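Local coordinates for hypothetical protein XAC2396 (Xanthomonas axonopodis pv. citri, PDB 2G3W) that is of unknown function but has a compact fold built around a variation of the PD-(D/E)XK nuclease motif, at residues E66-R71 / I82-P87. Residues are numbered along the deposited sequence; the frame is centred on the assembly and turned at random.
Sequences EPDLWR and IDLGQP
The carboxylate of D68 reaches across to the backbone of L84, where D68 OD2 accepts a nearly straight bond (162°) from L84 N at 2.8 Å. The donor meets OD2 on its anti side, slightly out of the carboxylate plane, while the other oxygen, OD1, forms a salt bridge with R39 of helix 37-49. With CG beside its own backbone N (chi1 -61°), the D68 side chain lies obliquely across that of L84, whose CG sits 3.4 Å from D68 OD2. Two consecutive residues, D68 and L69, pair with the single residue I82, a classic beta bulge at the start of strand 69-72 in its antiparallel hairpin with strand 78-84. I82 O receives L69 N at 3.1 Å on a lone pair and, more weakly, D68 N; I82 N returns a bond to L69 O. On the face shared by L69 and I82, CD1 of L69 packs against CG2 of I82 (4.0 Å), and L69 also touches A46 and F47 of helix 37-49. The carboxylate of D83 lies beside P67, with D83 OD1 3.3 Å from P67 CA. D83 OD1 also lies 4.0 Å from D68 OD2, a like-charge approach probably eased by R39 and by R91, which forms a salt bridge with D83 OD2.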
ATOM      1  N   GLU A  66      11.109  -1.920  25.452  1.00 42.51           N
ATOM      2  CA  GLU A  66      10.679  -0.732  24.692  1.00 40.15           C
ATOM      3  C   GLU A  66      10.854  -0.843  23.171  1.00 38.10           C
ATOM      4  O   GLU A  66      11.743  -1.553  22.689  1.00 35.94           O
ATOM      5  CB  GLU A  66      11.350   0.557  25.230  1.00 39.93           C
ATOM      6  CG  GLU A  66      10.985   0.877  26.693  1.00 40.63           C
ATOM      7  CD  GLU A  66      11.492   2.237  27.190  1.00 41.31           C
ATOM      8  OE1 GLU A  66      12.141   2.985  26.421  1.00 44.33           O
ATOM      9  OE2 GLU A  66      11.223   2.561  28.355  1.00 40.04           O
ATOM     10  N   PRO A  67       9.986  -0.151  22.410  1.00 36.34           N
ATOM     11  CA  PRO A  67      10.185  -0.124  20.966  1.00 36.04           C
ATOM     12  C   PRO A  67      11.255   0.906  20.609  1.00 35.43           C
ATOM     13  O   PRO A  67      11.754   1.601  21.487  1.00 35.05           O
ATOM     14  CB  PRO A  67       8.830   0.341  20.452  1.00 35.51           C
ATOM     15  CG  PRO A  67       8.329   1.253  21.536  1.00 36.23           C
ATOM     16  CD  PRO A  67       8.786   0.606  22.817  1.00 37.17           C
ATOM     17  N   ASP A  68      11.590   1.032  19.332  1.00 34.62           N
ATOM     18  CA  ASP A  68      12.449   2.149  18.923  1.00 33.64           C
ATOM     19  C   ASP A  68      11.759   3.485  18.993  1.00 33.59           C
ATOM     20  O   ASP A  68      12.375   4.510  19.330  1.00 31.69           O
ATOM     21  CB  ASP A  68      13.012   1.876  17.542  1.00 34.04           C
ATOM     22  CG  ASP A  68      13.843   0.622  17.534  1.00 34.20           C
ATOM     23  OD1 ASP A  68      14.850   0.553  18.278  1.00 38.60           O
ATOM     24  OD2 ASP A  68      13.480  -0.309  16.819  1.00 31.18           O
ATOM     25  N   LEU A  69      10.474   3.500  18.655  1.00 32.18           N
ATOM     26  CA  LEU A  69       9.688   4.736  18.899  1.00 31.25           C
ATOM     27  C   LEU A  69       8.324   4.379  19.415  1.00 31.74           C
ATOM     28  O   LEU A  69       7.811   3.301  19.112  1.00 31.84           O
ATOM     29  CB  LEU A  69       9.533   5.590  17.637  1.00 30.19           C
ATOM     30  CG  LEU A  69      10.755   5.983  16.797  1.00 29.29           C
ATOM     31  CD1 LEU A  69      11.161   4.842  15.833  1.00 31.91           C
ATOM     32  CD2 LEU A  69      10.405   7.239  16.004  1.00 29.61           C
ATOM     33  N   TRP A  70       7.707   5.305  20.157  1.00 32.28           N
ATOM     34  CA  TRP A  70       6.319   5.120  20.598  1.00 32.85           C
ATOM     35  C   TRP A  70       5.598   6.396  20.989  1.00 32.63           C
ATOM     36  O   TRP A  70       6.231   7.382  21.396  1.00 30.66           O
ATOM     37  CB  TRP A  70       6.195   4.097  21.733  1.00 34.02           C
ATOM     38  CG  TRP A  70       7.071   4.286  22.960  1.00 33.99           C
ATOM     39  CD1 TRP A  70       8.041   5.229  23.174  1.00 36.09           C
ATOM     40  CD2 TRP A  70       7.063   3.445  24.117  1.00 35.20           C
ATOM     41  NE1 TRP A  70       8.618   5.039  24.424  1.00 35.67           N
ATOM     42  CE2 TRP A  70       8.040   3.939  25.009  1.00 35.42           C
ATOM     43  CE3 TRP A  70       6.335   2.293  24.472  1.00 34.98           C
ATOM     44  CZ2 TRP A  70       8.295   3.336  26.247  1.00 33.77           C
ATOM     45  CZ3 TRP A  70       6.589   1.697  25.700  1.00 35.96           C
ATOM     46  CH2 TRP A  70       7.557   2.229  26.578  1.00 34.30           C
ATOM     47  N   ARG A  71       4.286   6.357  20.790  1.00 32.39           N
ATOM     48  CA  ARG A  71       3.378   7.355  21.332  1.00 34.14           C
ATOM     49  C   ARG A  71       2.504   6.620  22.347  1.00 33.92           C
ATOM     50  O   ARG A  71       1.926   5.565  22.048  1.00 34.21           O
ATOM     51  CB  ARG A  71       2.540   7.984  20.229  1.00 34.06           C
ATOM     52  CG  ARG A  71       1.549   9.000  20.778  1.00 37.96           C
ATOM     53  CD  ARG A  71       0.782   9.691  19.681  1.00 43.83           C
ATOM     54  NE  ARG A  71      -0.113   8.786  18.954  1.00 44.19           N
ATOM     55  CZ  ARG A  71       0.094   8.357  17.711  1.00 45.46           C
ATOM     56  NH1 ARG A  71       1.174   8.738  17.032  1.00 45.49           N
ATOM     57  NH2 ARG A  71      -0.791   7.551  17.145  1.00 44.14           N
ATOM     58  N   ILE A  82       6.691   1.356  17.365  1.00 32.56           N
ATOM     59  CA  ILE A  82       7.489   1.209  16.133  1.00 32.44           C
ATOM     60  C   ILE A  82       8.811   0.466  16.371  1.00 31.75           C
ATOM     61  O   ILE A  82       9.613   0.903  17.204  1.00 31.68           O
ATOM     62  CB  ILE A  82       7.785   2.612  15.480  1.00 33.01           C
ATOM     63  CG1 ILE A  82       6.499   3.464  15.309  1.00 33.88           C
ATOM     64  CG2 ILE A  82       8.536   2.415  14.136  1.00 33.04           C
ATOM     65  CD1 ILE A  82       6.715   4.936  14.929  1.00 32.75           C
ATOM     66  N   ASP A  83       9.032  -0.657  15.671  1.00 32.43           N
ATOM     67  CA  ASP A  83      10.272  -1.428  15.762  1.00 32.81           C
ATOM     68  C   ASP A  83      10.988  -1.428  14.413  1.00 33.86           C
ATOM     69  O   ASP A  83      10.347  -1.623  13.359  1.00 32.99           O
ATOM     70  CB  ASP A  83      10.029  -2.900  16.185  1.00 32.99           C
ATOM     71  CG  ASP A  83       9.900  -3.080  17.704  1.00 32.11           C
ATOM     72  OD1 ASP A  83      10.470  -2.305  18.471  1.00 30.60           O
ATOM     73  OD2 ASP A  83       9.180  -3.977  18.139  1.00 33.05           O
ATOM     74  N   LEU A  84      12.298  -1.182  14.430  1.00 33.21           N
ATOM     75  CA  LEU A  84      13.041  -1.089  13.186  1.00 33.57           C
ATOM     76  C   LEU A  84      13.637  -2.440  12.928  1.00 34.64           C
ATOM     77  O   LEU A  84      13.880  -3.217  13.868  1.00 34.11           O
ATOM     78  CB  LEU A  84      14.142  -0.014  13.205  1.00 33.08           C
ATOM     79  CG  LEU A  84      13.685   1.338  13.808  1.00 35.05           C
ATOM     80  CD1 LEU A  84      14.895   2.221  14.059  1.00 37.98           C
ATOM     81  CD2 LEU A  84      12.663   2.021  12.927  1.00 33.43           C
ATOM     82  N   GLY A  85      13.852  -2.735  11.661  1.00 35.61           N
ATOM     83  CA  GLY A  85      14.524  -3.985  11.294  1.00 36.33           C
ATOM     84  C   GLY A  85      13.591  -5.140  11.012  1.00 37.59           C
ATOM     85  O   GLY A  85      12.500  -4.993  10.412  1.00 37.06           O
ATOM     86  N   GLN A  86      14.034  -6.314  11.458  1.00 39.04           N
ATOM     87  CA  GLN A  86      13.376  -7.545  11.159  1.00 40.22           C
ATOM     88  C   GLN A  86      13.070  -8.234  12.473  1.00 40.56           C
ATOM     89  O   GLN A  86      13.696  -9.278  12.770  1.00 40.21           O
ATOM     90  CB  GLN A  86      14.363  -8.451  10.424  1.00 40.78           C
ATOM     91  CG  GLN A  86      13.876  -8.938   9.137  1.00 45.54           C
ATOM     92  CD  GLN A  86      14.621  -8.278   8.027  1.00 50.66           C
ATOM     93  OE1 GLN A  86      15.525  -8.895   7.469  1.00 52.39           O
ATOM     94  NE2 GLN A  86      14.286  -7.010   7.709  1.00 47.93           N
ATOM     95  N   PRO A  87      12.132  -7.689  13.273  1.00 40.02           N
ATOM     96  CA  PRO A  87      11.847  -8.392  14.540  1.00 39.84           C
ATOM     97  C   PRO A  87      11.384  -9.830  14.390  1.00 39.34           C
ATOM     98  O   PRO A  87      10.671 -10.167  13.452  1.00 39.78           O
ATOM     99  CB  PRO A  87      10.725  -7.551  15.167  1.00 40.05           C
ATOM    100  CG  PRO A  87      10.248  -6.683  14.147  1.00 38.54           C
ATOM    101  CD  PRO A  87      11.333  -6.462  13.152  1.00 39.04           C
TER